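Local coordinates for mannose-6-phosphate isomerase (Helicobacter pylori, PDB 2QH5), which probably makes GDP-mannose and diphosphate from mannose 1-phosphate and GTP, the crystallised chain being its N-terminal nucleotidyltransferase domain, at residues 143-157 with 175-188. Residues are numbered along the deposited sequence; the frame is centred on the assembly and turned at random.
Sequences VSIDKPNTEFGYIES and AIEFQKSGGFYFNS
A175 puts its methyl CB 3.5 Å from Y154 OH and against T150 CG2. I176 CD1 touches P148 CG. Q179 bends at chi2 (75°), turning its amide toward 145-148. There NE2 gives a weak hydrogen bond to D146 O, while OE1, 3.2 Å from I145 CG2, is buried without a polar partner. After the helix, G183 O accepts from S157 N. The F184 ring takes E156 CG over one face, 4.1 Å from its centroid, and E156 OE2 salt-bridges R165. Y185 and I155 exchange two backbone hydrogen bonds as an antiparallel hydrogen-bonded pair. F186 and V143 form another such pair. The F186 ring lies between I145 CG1, over the centre of one face and 5° off the normal, and F152 CD2, over the opposite face. Its edge meets the Y154 face, planes at 79°. K147 O lies in the F186 ring plane, 3.3 Å from F186 CZ. N187 N hydrogen-bonds to G153 O at 2.7 Å, and a water bridges G153 N to N187 O. Strand 184-194 thus runs between strands 138-144 and 153-156, antiparallel to both. Strand 165-168 flanks 153-156 beyond, and helix 172-181 packs on loop 145-152, all within the GT-A-clan nucleotidyltransferase domain.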
# COMPACT_ATOMS: atom_id res chain seq x y z
N VAL A 143 1.09 9.68 11.00
CA VAL A 143 0.19 10.83 10.99
C VAL A 143 -0.18 11.15 12.43
O VAL A 143 -0.60 10.27 13.19
CB VAL A 143 -1.07 10.58 10.13
CG1 VAL A 143 -2.15 11.62 10.40
CG2 VAL A 143 -0.72 10.57 8.65
N SER A 144 0.00 12.42 12.81
CA SER A 144 -0.20 12.88 14.18
C SER A 144 -1.66 12.79 14.61
O SER A 144 -2.55 13.38 13.99
CB SER A 144 0.33 14.30 14.35
OG SER A 144 0.12 15.06 13.17
N ILE A 145 -1.87 12.05 15.69
CA ILE A 145 -3.20 11.76 16.22
C ILE A 145 -3.89 12.99 16.81
O ILE A 145 -3.30 13.73 17.59
CB ILE A 145 -3.11 10.69 17.34
CG1 ILE A 145 -2.33 9.46 16.85
CG2 ILE A 145 -4.50 10.30 17.84
CD1 ILE A 145 -2.04 8.44 17.93
N ASP A 146 -5.14 13.21 16.41
CA ASP A 146 -6.02 14.14 17.13
C ASP A 146 -7.19 13.39 17.80
O ASP A 146 -7.33 13.43 19.02
CB ASP A 146 -6.50 15.30 16.24
CG ASP A 146 -6.70 14.91 14.78
OD1 ASP A 146 -7.47 13.96 14.51
OD2 ASP A 146 -6.09 15.56 13.91
N LYS A 147 -8.00 12.71 16.99
CA LYS A 147 -9.12 11.93 17.50
C LYS A 147 -8.79 10.43 17.53
O LYS A 147 -8.71 9.79 16.48
CB LYS A 147 -10.39 12.18 16.69
CG LYS A 147 -11.07 13.53 16.95
CD LYS A 147 -10.58 14.63 16.00
CE LYS A 147 -10.96 14.36 14.55
NZ LYS A 147 -12.43 14.18 14.36
N PRO A 148 -8.61 9.87 18.73
CA PRO A 148 -8.21 8.47 18.91
C PRO A 148 -9.30 7.42 18.61
O PRO A 148 -10.02 7.00 19.52
CB PRO A 148 -7.79 8.41 20.39
CG PRO A 148 -8.51 9.54 21.05
CD PRO A 148 -8.76 10.59 20.02
N ASN A 149 -9.39 6.99 17.35
CA ASN A 149 -10.29 5.89 16.97
C ASN A 149 -9.54 4.56 16.79
O ASN A 149 -8.39 4.54 16.35
CB ASN A 149 -11.13 6.24 15.74
CG ASN A 149 -10.32 6.26 14.45
OD1 ASN A 149 -10.31 5.28 13.70
ND2 ASN A 149 -9.65 7.37 14.19
N THR A 150 -10.22 3.46 17.11
CA THR A 150 -9.57 2.16 17.25
C THR A 150 -9.58 1.29 15.99
O THR A 150 -9.31 0.08 16.06
CB THR A 150 -10.20 1.35 18.40
OG1 THR A 150 -11.60 1.18 18.17
CG2 THR A 150 -9.98 2.07 19.71
N GLU A 151 -9.88 1.90 14.84
CA GLU A 151 -9.85 1.19 13.57
C GLU A 151 -8.47 1.29 12.93
O GLU A 151 -8.14 0.53 12.02
CB GLU A 151 -10.92 1.75 12.62
CG GLU A 151 -12.35 1.35 13.00
CD GLU A 151 -13.40 2.21 12.30
OE1 GLU A 151 -13.43 3.44 12.53
OE2 GLU A 151 -14.21 1.64 11.54
N PHE A 152 -7.67 2.24 13.41
CA PHE A 152 -6.35 2.52 12.85
C PHE A 152 -5.21 1.73 13.48
O PHE A 152 -5.36 1.12 14.55
CB PHE A 152 -6.04 4.02 12.94
CG PHE A 152 -6.60 4.82 11.81
CD1 PHE A 152 -6.16 4.62 10.50
CD2 PHE A 152 -7.56 5.79 12.04
CE1 PHE A 152 -6.68 5.37 9.46
CE2 PHE A 152 -8.09 6.55 11.00
CZ PHE A 152 -7.65 6.33 9.71
N GLY A 153 -4.07 1.74 12.79
CA GLY A 153 -2.82 1.19 13.32
C GLY A 153 -2.04 2.26 14.06
O GLY A 153 -1.99 3.43 13.65
N TYR A 154 -1.43 1.86 15.17
CA TYR A 154 -0.68 2.80 16.00
C TYR A 154 0.80 2.50 15.93
O TYR A 154 1.24 1.39 16.23
CB TYR A 154 -1.17 2.73 17.46
CG TYR A 154 -2.43 3.51 17.73
CD1 TYR A 154 -3.64 3.18 17.11
CD2 TYR A 154 -2.43 4.59 18.62
CE1 TYR A 154 -4.80 3.89 17.36
CE2 TYR A 154 -3.58 5.30 18.87
CZ TYR A 154 -4.76 4.95 18.24
OH TYR A 154 -5.91 5.67 18.50
N ILE A 155 1.56 3.51 15.52
CA ILE A 155 3.02 3.43 15.51
C ILE A 155 3.58 4.17 16.72
O ILE A 155 3.35 5.37 16.88
CB ILE A 155 3.64 4.05 14.24
CG1 ILE A 155 2.99 3.49 12.98
CG2 ILE A 155 5.14 3.82 14.22
CD1 ILE A 155 3.28 4.32 11.73
N GLU A 156 4.31 3.46 17.58
CA GLU A 156 5.03 4.12 18.67
C GLU A 156 6.38 4.57 18.16
O GLU A 156 7.23 3.75 17.81
CB GLU A 156 5.23 3.21 19.88
CG GLU A 156 5.89 3.95 21.05
CD GLU A 156 5.93 3.15 22.34
OE1 GLU A 156 6.69 3.53 23.26
OE2 GLU A 156 5.20 2.15 22.46
N SER A 157 6.58 5.88 18.12
CA SER A 157 7.88 6.42 17.75
C SER A 157 8.17 7.67 18.58
O SER A 157 7.56 8.72 18.38
CB SER A 157 7.95 6.72 16.25
OG SER A 157 7.88 8.11 16.02
N ALA A 175 -6.10 3.16 23.30
CA ALA A 175 -6.08 4.27 22.34
C ALA A 175 -6.15 5.64 23.00
O ALA A 175 -5.72 6.65 22.42
CB ALA A 175 -7.21 4.11 21.33
N ILE A 176 -6.69 5.67 24.22
CA ILE A 176 -6.79 6.90 24.99
C ILE A 176 -5.59 7.02 25.92
O ILE A 176 -5.19 8.12 26.30
CB ILE A 176 -8.15 6.97 25.74
CG1 ILE A 176 -9.01 8.13 25.21
CG2 ILE A 176 -7.98 7.00 27.27
CD1 ILE A 176 -9.86 7.76 24.01
N GLU A 177 -5.01 5.87 26.27
CA GLU A 177 -3.82 5.82 27.12
C GLU A 177 -2.58 6.24 26.34
O GLU A 177 -1.70 6.92 26.88
CB GLU A 177 -3.64 4.41 27.69
CG GLU A 177 -2.72 4.33 28.89
CD GLU A 177 -2.89 3.04 29.67
OE1 GLU A 177 -2.96 1.96 29.04
OE2 GLU A 177 -2.94 3.11 30.91
N PHE A 178 -2.52 5.85 25.07
CA PHE A 178 -1.43 6.23 24.17
C PHE A 178 -1.65 7.63 23.60
O PHE A 178 -0.78 8.19 22.93
CB PHE A 178 -1.26 5.21 23.04
CG PHE A 178 -0.88 3.83 23.51
CD1 PHE A 178 -0.07 3.64 24.62
CD2 PHE A 178 -1.31 2.70 22.81
CE1 PHE A 178 0.29 2.36 25.04
CE2 PHE A 178 -0.96 1.42 23.22
CZ PHE A 178 -0.16 1.25 24.34
N GLN A 179 -2.84 8.19 23.86
CA GLN A 179 -3.15 9.57 23.52
C GLN A 179 -2.37 10.50 24.44
O GLN A 179 -1.69 11.42 23.97
CB GLN A 179 -4.66 9.82 23.68
CG GLN A 179 -5.13 11.19 23.20
CD GLN A 179 -5.18 11.29 21.69
OE1 GLN A 179 -5.18 10.28 20.99
NE2 GLN A 179 -5.23 12.52 21.18
N LYS A 180 -2.46 10.24 25.74
CA LYS A 180 -1.79 11.02 26.78
C LYS A 180 -0.27 10.85 26.75
O LYS A 180 0.48 11.80 26.99
CB LYS A 180 -2.33 10.63 28.17
CG LYS A 180 -1.78 11.45 29.33
CD LYS A 180 -1.87 10.70 30.64
CE LYS A 180 -1.12 11.42 31.75
NZ LYS A 180 -1.10 10.64 33.01
N SER A 181 0.18 9.63 26.43
CA SER A 181 1.61 9.29 26.42
C SER A 181 2.46 10.16 25.49
O SER A 181 3.55 10.59 25.87
CB SER A 181 1.79 7.81 26.07
OG SER A 181 1.61 6.98 27.20
N GLY A 182 1.98 10.40 24.28
CA GLY A 182 2.74 11.15 23.28
C GLY A 182 3.76 10.28 22.57
O GLY A 182 4.18 9.24 23.10
N GLY A 183 4.17 10.70 21.38
CA GLY A 183 5.08 9.90 20.57
C GLY A 183 4.37 8.75 19.87
O GLY A 183 4.98 7.72 19.55
N PHE A 184 3.07 8.93 19.65
CA PHE A 184 2.24 7.96 18.94
C PHE A 184 1.63 8.57 17.67
O PHE A 184 1.10 9.68 17.70
CB PHE A 184 1.14 7.41 19.84
CG PHE A 184 1.56 6.18 20.59
CD1 PHE A 184 2.05 6.27 21.88
CD2 PHE A 184 1.48 4.93 19.99
CE1 PHE A 184 2.44 5.13 22.58
CE2 PHE A 184 1.86 3.78 20.67
CZ PHE A 184 2.34 3.88 21.97
N TYR A 185 1.71 7.81 16.58
CA TYR A 185 1.21 8.25 15.28
C TYR A 185 0.21 7.24 14.71
O TYR A 185 0.30 6.03 14.99
CB TYR A 185 2.36 8.43 14.29
CG TYR A 185 3.42 9.45 14.65
CD1 TYR A 185 3.49 10.68 13.98
CD2 TYR A 185 4.38 9.18 15.62
CE1 TYR A 185 4.47 11.61 14.29
CE2 TYR A 185 5.36 10.12 15.94
CZ TYR A 185 5.40 11.32 15.28
OH TYR A 185 6.38 12.24 15.60
N PHE A 186 -0.74 7.72 13.92
CA PHE A 186 -1.59 6.85 13.12
C PHE A 186 -0.77 6.31 11.96
O PHE A 186 -0.06 7.06 11.29
CB PHE A 186 -2.79 7.61 12.54
CG PHE A 186 -3.91 7.85 13.51
CD1 PHE A 186 -4.35 6.84 14.36
CD2 PHE A 186 -4.56 9.09 13.55
CE1 PHE A 186 -5.40 7.06 15.25
CE2 PHE A 186 -5.60 9.31 14.43
CZ PHE A 186 -6.03 8.30 15.28
N ASN A 187 -0.87 5.01 11.74
CA ASN A 187 -0.31 4.43 10.52
C ASN A 187 -1.12 4.87 9.31
O ASN A 187 -2.34 4.71 9.27
CB ASN A 187 -0.25 2.91 10.62
CG ASN A 187 0.25 2.28 9.34
OD1 ASN A 187 1.05 2.87 8.61
ND2 ASN A 187 -0.24 1.08 9.05
N SER A 188 -0.43 5.43 8.31
CA SER A 188 -1.10 5.96 7.13
C SER A 188 -1.63 4.84 6.25
O SER A 188 -2.57 5.04 5.49
CB SER A 188 -0.14 6.82 6.32
OG SER A 188 0.81 6.02 5.65
O HOH W 1 -3.45 1.82 10.06